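Local coordinates for CurJ (Moorea producens 3L, PDB 5TZ6), which carries a dehydratase domain that probably removes water from a polyketide intermediate in curacin biosynthesis, captured here as an inactive variant with a bound hydroxy-methylheptenoic acid, at residues Val188-Glu192 with Gly193-Cys197; Met199-Pro202 with Lys203-Asn207; Ser224-Ala227 with Leu228-Asp231. The protein carries 1 engineered substitution. All blocks are in the same frame, centred on the assembly; numbering follows the deposited sequence.

Contact 1 of 3, residues Val188-Glu192 with Gly193-Cys197; sequences VWLGE and GEVLC
Trp-189 and Leu-196 are tied by backbone bonds in both directions: Trp-189 N gives its hydrogen to Leu-196 O at 2.9 Å, and Leu-196 N returns one to Trp-189 O at 2.9 Å. Nearer the turn, Gly-191 N reaches Glu-194 O at 2.9 Å. Apolar contacts fill the face that bears Val-188, Leu-190, Val-195 and Cys-197. Val-195 CG2, set anti to its own backbone nitrogen, lies 3.6 Å from Val-188 CG1 and 3.8 Å from Leu-190 CD2, bridging two residues of the opposing strand. This is the tip of an antiparallel beta hairpin, strands 185-190 and 194-200, in a hot-dog-type dehydratase domain; Gly-193 turns the chain with positive phi, and strands 160-162 and 258-267 bond to its outer edges. On the other face the Trp-189 ring presents an edge to Leu-196, CE3 standing 3.3 Å from Leu-196 O, which lies close to the ring plane. The carboxylate of Glu-194 reaches beyond the hairpin: OE2 is hydrogen-bonded to Tyr-262 OH and makes a long, weak ion pair with Arg-157. With an alanine here, Tyr-262 would probably lose its carboxylate mate and Arg-157 its distant counter-charge.

Contact 2 of 3, residues Met199-Pro202 with Lys203-Asn207; sequences MKVP and KTILN
Pro-202 and Ile-205 are the first and last residues of a type I beta turn, which bends the chain just after it leaves strand 194-200, at the start of the loop that leads to helix 215-223. The turn is closed by Ile-205 N, which donates to Pro-202 O at 3.2 Å with a fairly straight N-H...O angle of 160°. Ile-205 CB also lies 3.8 Å from Pro-202 O, the carbonyl oxygen that accepts its own amide hydrogen, so backbone bond and side-chain packing join the same two residues. Pro-202 is the residue most enclosed by the contact. Its ring lies alongside the Ile-205 side chain, both pointing the same way, and the end of the isoleucine meets one side of the pyrrolidine: Ile-205 CD1 is 4.0 Å from Pro-202 CD and also 4.0 Å from Pro-202 CG. Two torsions bring that methyl there, CG1 being anti to the carbonyl carbon (chi1 -63°) and the chain running straight on to CD1 (chi2 180°). The root of Ile-205 is touched by a second residue of the incoming chain, Val-201, whose CG2 comes obliquely to 4.2 Å from Ile-205 CB. Beyond the turn, Pro-202 touches Trp-184 and Ile-205 touches Thr-216 of helix 215-223. Lys-203, at the first corner, has its CB directed away from the incoming chain, yet Lys-203 CB stays 3.7 Å from Pro-202 C. Thr-204 takes the second corner, where its hydroxyl oxygen OG1 faces the proline ring at 3.9 Å from Pro-202 CB.

Contact 3 of 3, residues Ser224-Ala227 with Leu228-Asp231; sequences SIIA and LVLD
Leu-228 N donates to Ile-225 O at 2.9 Å, and one residue further on Val-229 N donates to Ile-226 O at 3.1 Å. Both bonds are fairly straight, at 163°. Preceded by Ala-227 N to Ser-224 O, they form three successive bonds between residues three apart, the pattern of overlapping turns wound as in a 3-10 helix, in the segment that follows helix 215-223 of this hot-dog-type domain. Apolar groups close over the last of these carbonyls. Val-229 CG2 lies 3.3 Å from Ile-226 O, while Leu-230 brings CD2 to 3.6 Å from the same Ile-226 O. Leu-230 CD2 also meets Ile-226 CG2 at 4.0 Å, the two side chains crossing at about a right angle; with Leu-230 CG anti to its carbonyl carbon (chi1 -68°), the branch folds back over the preceding turn. Leu-230 CG also lies 4.0 Å from Ala-227 CA. Ile-226 and Leu-230 share His-170 of helix 164-173 as a neighbour, whereas Ile-225, Leu-228 and Val-229 all touch Phe-275. The side chain of Ile-226 is about 4 Å from the bound hydroxy-methylheptenoic acid, nearest atom to nearest atom. At the start of the segment, the buried hydroxyl of Ser-224 is satisfied by Cys-221 O and Thr-263 OG1.

The three contacts follow one another along the chain; none encloses or crosses another. Contact 1 closes the hairpin between strands 185-190 and 194-200. The second of those strands then runs on to contact 2, some 23 Å away between centres, where a beta turn redirects the chain toward helix 215-223. That helix leads back to contact 3, whose centre is about 9 Å from that of contact 1. There the turns pack against the hairpin: Leu-190 CD2 lies 3.3 Å from Ala-227 O, and Val-195 CB lies 3.8 Å from Leu-228 CD2. Contact 2 stays apart from contact 3, their nearest atoms about 5 Å from each other.

Contact 1 of 3, residues Val188-Glu192 with Gly193-Cys197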
ATOM      1  N   VAL A 188      34.110  14.268  22.903  1.00 58.16           N
ATOM      2  CA  VAL A 188      33.931  13.112  23.779  1.00 60.81           C
ATOM      3  C   VAL A 188      34.644  13.353  25.102  1.00 66.94           C
ATOM      4  O   VAL A 188      35.825  13.713  25.126  1.00 76.80           O
ATOM      5  CB  VAL A 188      34.439  11.815  23.122  1.00 61.78           C
ATOM      6  CG1 VAL A 188      34.143  10.608  24.014  1.00 54.70           C
ATOM      7  CG2 VAL A 188      33.792  11.636  21.758  1.00 48.44           C
ATOM      8  N   TRP A 189      33.927  13.124  26.201  1.00 59.62           N
ATOM      9  CA  TRP A 189      34.473  13.216  27.549  1.00 67.20           C
ATOM     10  C   TRP A 189      34.225  11.898  28.259  1.00 66.18           C
ATOM     11  O   TRP A 189      33.080  11.441  28.343  1.00 69.45           O
ATOM     12  CB  TRP A 189      33.833  14.360  28.332  1.00 73.57           C
ATOM     13  CG  TRP A 189      34.204  15.693  27.816  1.00 78.45           C
ATOM     14  CD1 TRP A 189      35.258  16.460  28.208  1.00 82.00           C
ATOM     15  CD2 TRP A 189      33.513  16.436  26.811  1.00 80.80           C
ATOM     16  NE1 TRP A 189      35.272  17.638  27.502  1.00 83.97           N
ATOM     17  CE2 TRP A 189      34.208  17.648  26.638  1.00 83.36           C
ATOM     18  CE3 TRP A 189      32.372  16.193  26.039  1.00 76.83           C
ATOM     19  CZ2 TRP A 189      33.804  18.616  25.723  1.00 85.62           C
ATOM     20  CZ3 TRP A 189      31.970  17.154  25.132  1.00 84.20           C
ATOM     21  CH2 TRP A 189      32.684  18.353  24.981  1.00 87.86           C
ATOM     22  N   LEU A 190      35.289  11.291  28.763  1.00 58.00           N
ATOM     23  CA  LEU A 190      35.195  10.028  29.476  1.00 70.14           C
ATOM     24  C   LEU A 190      35.179  10.271  30.977  1.00 81.02           C
ATOM     25  O   LEU A 190      35.865  11.172  31.481  1.00 85.32           O
ATOM     26  CB  LEU A 190      36.359   9.099  29.125  1.00 71.57           C
ATOM     27  CG  LEU A 190      36.259   8.255  27.858  1.00 69.28           C
ATOM     28  CD1 LEU A 190      37.525   7.436  27.702  1.00 70.27           C
ATOM     29  CD2 LEU A 190      35.041   7.340  27.909  1.00 69.06           C
ATOM     30  N   GLY A 191      34.384   9.461  31.675  1.00 79.18           N
ATOM     31  CA  GLY A 191      34.363   9.364  33.116  1.00 84.38           C
ATOM     32  C   GLY A 191      34.583   7.923  33.538  1.00 89.51           C
ATOM     33  O   GLY A 191      35.165   7.114  32.809  1.00 89.15           O
ATOM     34  N   GLU A 192      34.077   7.598  34.722  1.00 89.98           N
ATOM     35  CA  GLU A 192      34.210   6.244  35.250  1.00100.80           C
ATOM     36  C   GLU A 192      33.008   5.423  34.781  1.00 94.50           C
ATOM     37  O   GLU A 192      31.898   5.558  35.307  1.00100.40           O
ATOM     38  CB  GLU A 192      34.330   6.266  36.767  1.00120.44           C
ATOM     39  CG  GLU A 192      35.146   5.104  37.307  1.00141.01           C
ATOM     40  CD  GLU A 192      36.415   4.865  36.500  1.00154.23           C
ATOM     41  OE1 GLU A 192      36.315   4.357  35.364  1.00157.94           O
ATOM     42  OE2 GLU A 192      37.512   5.196  36.996  1.00159.47           O
ATOM     43  N   GLY A 193      33.229   4.560  33.790  1.00 75.07           N
ATOM     44  CA  GLY A 193      32.152   3.780  33.207  1.00 64.81           C
ATOM     45  C   GLY A 193      31.048   4.596  32.570  1.00 68.71           C
ATOM     46  O   GLY A 193      29.945   4.085  32.372  1.00 64.03           O
ATOM     47  N   GLU A 194      31.311   5.859  32.245  1.00 74.93           N
ATOM     48  CA  GLU A 194      30.317   6.735  31.642  1.00 73.67           C
ATOM     49  C   GLU A 194      31.013   7.626  30.620  1.00 68.79           C
ATOM     50  O   GLU A 194      32.216   7.879  30.716  1.00 69.74           O
ATOM     51  CB  GLU A 194      29.577   7.567  32.706  1.00 79.58           C
ATOM     52  CG  GLU A 194      30.466   8.519  33.496  1.00 85.91           C
ATOM     53  CD  GLU A 194      29.908   8.832  34.880  1.00 91.95           C
ATOM     54  OE1 GLU A 194      30.710   9.128  35.796  1.00 94.90           O
ATOM     55  OE2 GLU A 194      28.672   8.768  35.057  1.00 88.60           O
ATOM     56  N   VAL A 195      30.249   8.093  29.637  1.00 61.69           N
ATOM     57  CA  VAL A 195      30.785   8.923  28.566  1.00 60.99           C
ATOM     58  C   VAL A 195      29.746   9.965  28.180  1.00 60.56           C
ATOM     59  O   VAL A 195      28.544   9.682  28.154  1.00 59.35           O
ATOM     60  CB  VAL A 195      31.191   8.083  27.336  1.00 60.00           C
ATOM     61  CG1 VAL A 195      29.963   7.480  26.677  1.00 50.72           C
ATOM     62  CG2 VAL A 195      31.969   8.937  26.338  1.00 59.41           C
ATOM     63  N   LEU A 196      30.225  11.168  27.864  1.00 54.40           N
ATOM     64  CA  LEU A 196      29.398  12.278  27.410  1.00 59.28           C
ATOM     65  C   LEU A 196      29.908  12.744  26.056  1.00 60.79           C
ATOM     66  O   LEU A 196      31.059  13.178  25.938  1.00 63.70           O
ATOM     67  CB  LEU A 196      29.418  13.432  28.415  1.00 59.17           C
ATOM     68  CG  LEU A 196      28.803  14.753  27.937  1.00 54.81           C
ATOM     69  CD1 LEU A 196      27.290  14.688  27.959  1.00 61.48           C
ATOM     70  CD2 LEU A 196      29.304  15.925  28.776  1.00 58.87           C
ATOM     71  N   CYS A 197      29.068  12.621  25.035  1.00 54.49           N
ATOM     72  CA  CYS A 197      29.409  13.026  23.680  1.00 56.94           C
ATOM     73  C   CYS A 197      28.645  14.289  23.306  1.00 65.13           C
ATOM     74  O   CYS A 197      27.440  14.394  23.557  1.00 64.54           O
ATOM     75  CB  CYS A 197      29.092  11.917  22.679  1.00 60.21           C
ATOM     76  SG  CYS A 197      30.033  10.408  22.941  1.00 69.80           S
TER

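Contact 2 of 3, residues Met199-Pro202 with Lys203-Asn207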
ATOM      1  N   MET A 199      27.419  16.288  20.009  1.00 68.25           N
ATOM      2  CA  MET A 199      27.062  15.919  18.649  1.00 66.41           C
ATOM      3  C   MET A 199      26.566  17.126  17.872  1.00 72.49           C
ATOM      4  O   MET A 199      25.840  17.972  18.408  1.00 76.06           O
ATOM      5  CB  MET A 199      25.979  14.845  18.629  1.00 63.80           C
ATOM      6  CG  MET A 199      26.513  13.452  18.821  1.00 75.18           C
ATOM      7  SD  MET A 199      25.366  12.411  19.718  1.00 75.20           S
ATOM      8  CE  MET A 199      26.071  10.797  19.391  1.00 70.36           C
ATOM      9  N   LYS A 200      26.967  17.190  16.605  1.00 69.94           N
ATOM     10  CA  LYS A 200      26.490  18.192  15.668  1.00 70.97           C
ATOM     11  C   LYS A 200      26.004  17.486  14.411  1.00 71.35           C
ATOM     12  O   LYS A 200      26.494  16.411  14.052  1.00 73.09           O
ATOM     13  CB  LYS A 200      27.581  19.207  15.293  1.00 79.79           C
ATOM     14  CG  LYS A 200      28.012  20.128  16.420  1.00100.10           C
ATOM     15  CD  LYS A 200      29.084  21.101  15.943  1.00119.35           C
ATOM     16  CE  LYS A 200      29.468  22.102  17.026  1.00131.34           C
ATOM     17  NZ  LYS A 200      30.525  23.052  16.568  1.00134.14           N
ATOM     18  N   VAL A 201      25.016  18.092  13.764  1.00 66.89           N
ATOM     19  CA  VAL A 201      24.401  17.524  12.567  1.00 64.49           C
ATOM     20  C   VAL A 201      25.411  17.616  11.430  1.00 66.43           C
ATOM     21  O   VAL A 201      25.901  18.715  11.126  1.00 68.65           O
ATOM     22  CB  VAL A 201      23.083  18.241  12.228  1.00 60.05           C
ATOM     23  CG1 VAL A 201      23.279  19.732  12.278  1.00 64.58           C
ATOM     24  CG2 VAL A 201      22.577  17.810  10.860  1.00 60.69           C
ATOM     25  N   PRO A 202      25.787  16.499  10.807  1.00 59.78           N
ATOM     26  CA  PRO A 202      26.729  16.565   9.687  1.00 59.64           C
ATOM     27  C   PRO A 202      26.276  17.568   8.634  1.00 80.18           C
ATOM     28  O   PRO A 202      25.082  17.764   8.399  1.00 87.91           O
ATOM     29  CB  PRO A 202      26.717  15.137   9.137  1.00 60.50           C
ATOM     30  CG  PRO A 202      26.392  14.296  10.319  1.00 55.98           C
ATOM     31  CD  PRO A 202      25.461  15.110  11.176  1.00 53.47           C
ATOM     32  N   LYS A 203      27.258  18.194   7.986  1.00 82.63           N
ATOM     33  CA  LYS A 203      26.982  19.168   6.941  1.00 80.95           C
ATOM     34  C   LYS A 203      26.326  18.542   5.714  1.00 74.18           C
ATOM     35  O   LYS A 203      25.730  19.262   4.908  1.00 79.08           O
ATOM     36  CB  LYS A 203      28.285  19.890   6.595  1.00 90.05           C
ATOM     37  CG  LYS A 203      28.717  20.831   7.718  1.00 98.55           C
ATOM     38  CD  LYS A 203      30.211  21.104   7.727  1.00107.11           C
ATOM     39  CE  LYS A 203      30.930  20.037   8.551  1.00104.96           C
ATOM     40  NZ  LYS A 203      32.412  20.168   8.555  1.00 98.06           N
ATOM     41  N   THR A 204      26.417  17.226   5.555  1.00 71.53           N
ATOM     42  CA  THR A 204      25.823  16.540   4.415  1.00 78.59           C
ATOM     43  C   THR A 204      24.348  16.185   4.615  1.00 81.47           C
ATOM     44  O   THR A 204      23.699  15.753   3.656  1.00 82.83           O
ATOM     45  CB  THR A 204      26.633  15.279   4.081  1.00 76.45           C
ATOM     46  OG1 THR A 204      27.028  14.615   5.290  1.00 74.20           O
ATOM     47  CG2 THR A 204      27.869  15.643   3.276  1.00 68.75           C
ATOM     48  N   ILE A 205      23.810  16.339   5.825  1.00 84.35           N
ATOM     49  CA  ILE A 205      22.405  16.062   6.121  1.00 86.68           C
ATOM     50  C   ILE A 205      21.647  17.381   6.110  1.00 99.11           C
ATOM     51  O   ILE A 205      22.092  18.363   6.718  1.00108.35           O
ATOM     52  CB  ILE A 205      22.244  15.358   7.476  1.00 84.76           C
ATOM     53  CG1 ILE A 205      22.923  13.992   7.455  1.00 83.91           C
ATOM     54  CG2 ILE A 205      20.774  15.219   7.822  1.00 84.91           C
ATOM     55  CD1 ILE A 205      22.811  13.250   8.756  1.00 87.38           C
ATOM     56  N   LEU A 206      20.503  17.419   5.423  1.00 98.48           N
ATOM     57  CA  LEU A 206      19.738  18.658   5.339  1.00108.33           C
ATOM     58  C   LEU A 206      18.253  18.553   5.654  1.00117.89           C
ATOM     59  O   LEU A 206      17.610  19.599   5.790  1.00120.22           O
ATOM     60  CB  LEU A 206      19.880  19.270   3.938  1.00107.74           C
ATOM     61  CG  LEU A 206      21.308  19.576   3.500  1.00103.22           C
ATOM     62  CD1 LEU A 206      21.294  20.266   2.150  1.00111.23           C
ATOM     63  CD2 LEU A 206      22.018  20.422   4.544  1.00 99.63           C
ATOM     64  N   ASN A 207      17.685  17.354   5.783  1.00123.38           N
ATOM     65  CA  ASN A 207      16.239  17.214   5.919  1.00131.69           C
ATOM     66  C   ASN A 207      15.815  16.749   7.309  1.00132.35           C
ATOM     67  O   ASN A 207      14.706  16.225   7.466  1.00129.43           O
ATOM     68  CB  ASN A 207      15.681  16.266   4.854  1.00133.40           C
ATOM     69  CG  ASN A 207      16.332  14.901   4.885  1.00134.58           C
ATOM     70  OD1 ASN A 207      17.308  14.679   5.602  1.00132.73           O
ATOM     71  ND2 ASN A 207      15.790  13.972   4.104  1.00137.65           N
TER

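Contact 3 of 3, residues Ser224-Ala227 with Leu228-Asp231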
ATOM      1  N   SER A 224      28.308   5.814  20.690  1.00 62.54           N
ATOM      2  CA  SER A 224      28.911   6.318  21.919  1.00 60.71           C
ATOM      3  C   SER A 224      29.485   5.192  22.774  1.00 55.56           C
ATOM      4  O   SER A 224      30.503   5.386  23.446  1.00 64.27           O
ATOM      5  CB  SER A 224      27.888   7.118  22.729  1.00 59.03           C
ATOM      6  OG  SER A 224      26.776   6.316  23.090  1.00 60.41           O
ATOM      7  N   ILE A 225      28.871   4.004  22.753  1.00 46.69           N
ATOM      8  CA  ILE A 225      29.345   2.951  23.646  1.00 52.32           C
ATOM      9  C   ILE A 225      30.753   2.530  23.276  1.00 59.01           C
ATOM     10  O   ILE A 225      31.502   2.052  24.136  1.00 63.89           O
ATOM     11  CB  ILE A 225      28.420   1.716  23.655  1.00 59.87           C
ATOM     12  CG1 ILE A 225      28.804   0.754  22.533  1.00 59.61           C
ATOM     13  CG2 ILE A 225      26.948   2.120  23.576  1.00 63.93           C
ATOM     14  CD1 ILE A 225      28.809  -0.695  22.972  1.00 72.71           C
ATOM     15  N   ILE A 226      31.146   2.721  22.017  1.00 55.55           N
ATOM     16  CA  ILE A 226      32.490   2.345  21.606  1.00 48.45           C
ATOM     17  C   ILE A 226      33.518   3.046  22.478  1.00 52.97           C
ATOM     18  O   ILE A 226      34.618   2.525  22.698  1.00 51.60           O
ATOM     19  CB  ILE A 226      32.702   2.680  20.118  1.00 47.26           C
ATOM     20  CG1 ILE A 226      31.873   1.751  19.227  1.00 46.81           C
ATOM     21  CG2 ILE A 226      34.192   2.637  19.759  1.00 43.41           C
ATOM     22  CD1 ILE A 226      32.151   0.276  19.452  1.00 55.34           C
ATOM     23  N   ALA A 227      33.177   4.229  22.999  1.00 51.18           N
ATOM     24  CA  ALA A 227      34.122   5.014  23.786  1.00 55.71           C
ATOM     25  C   ALA A 227      34.417   4.405  25.148  1.00 57.28           C
ATOM     26  O   ALA A 227      35.363   4.845  25.809  1.00 69.38           O
ATOM     27  CB  ALA A 227      33.603   6.443  23.959  1.00 53.46           C
ATOM     28  N   LEU A 228      33.657   3.404  25.575  1.00 52.79           N
ATOM     29  CA  LEU A 228      33.929   2.715  26.828  1.00 53.74           C
ATOM     30  C   LEU A 228      34.698   1.416  26.638  1.00 58.33           C
ATOM     31  O   LEU A 228      34.942   0.713  27.622  1.00 64.18           O
ATOM     32  CB  LEU A 228      32.618   2.430  27.565  1.00 56.75           C
ATOM     33  CG  LEU A 228      31.661   3.610  27.696  1.00 58.15           C
ATOM     34  CD1 LEU A 228      30.327   3.145  28.249  1.00 59.66           C
ATOM     35  CD2 LEU A 228      32.257   4.690  28.589  1.00 65.05           C
ATOM     36  N   VAL A 229      35.077   1.077  25.405  1.00 61.15           N
ATOM     37  CA  VAL A 229      35.748  -0.189  25.126  1.00 69.05           C
ATOM     38  C   VAL A 229      36.963   0.026  24.228  1.00 73.83           C
ATOM     39  O   VAL A 229      37.420  -0.903  23.554  1.00 78.05           O
ATOM     40  CB  VAL A 229      34.768  -1.190  24.487  1.00 67.21           C
ATOM     41  CG1 VAL A 229      33.560  -1.397  25.386  1.00 57.96           C
ATOM     42  CG2 VAL A 229      34.335  -0.695  23.125  1.00 67.98           C
ATOM     43  N   LEU A 230      37.498   1.250  24.215  1.00 67.72           N
ATOM     44  CA  LEU A 230      38.635   1.546  23.346  1.00 58.64           C
ATOM     45  C   LEU A 230      39.883   0.768  23.749  1.00 66.37           C
ATOM     46  O   LEU A 230      40.764   0.536  22.913  1.00 74.34           O
ATOM     47  CB  LEU A 230      38.927   3.048  23.351  1.00 55.95           C
ATOM     48  CG  LEU A 230      37.879   3.958  22.712  1.00 59.59           C
ATOM     49  CD1 LEU A 230      38.262   5.417  22.875  1.00 56.68           C
ATOM     50  CD2 LEU A 230      37.730   3.609  21.241  1.00 58.12           C
ATOM     51  N   ASP A 231      39.990   0.385  25.021  1.00 56.50           N
ATOM     52  CA  ASP A 231      41.210  -0.248  25.526  1.00116.18           C
ATOM     53  C   ASP A 231      41.270  -1.750  25.250  1.00 96.59           C
ATOM     54  O   ASP A 231      42.353  -2.291  24.996  1.00 94.10           O
ATOM     55  CB  ASP A 231      41.330   0.002  27.030  1.00114.78           C
ATOM     56  CG  ASP A 231      40.102  -0.470  27.801  1.00132.35           C
ATOM     57  OD1 ASP A 231      38.968  -0.261  27.314  1.00131.30           O
ATOM     58  OD2 ASP A 231      40.272  -1.055  28.891  1.00143.00           O
TER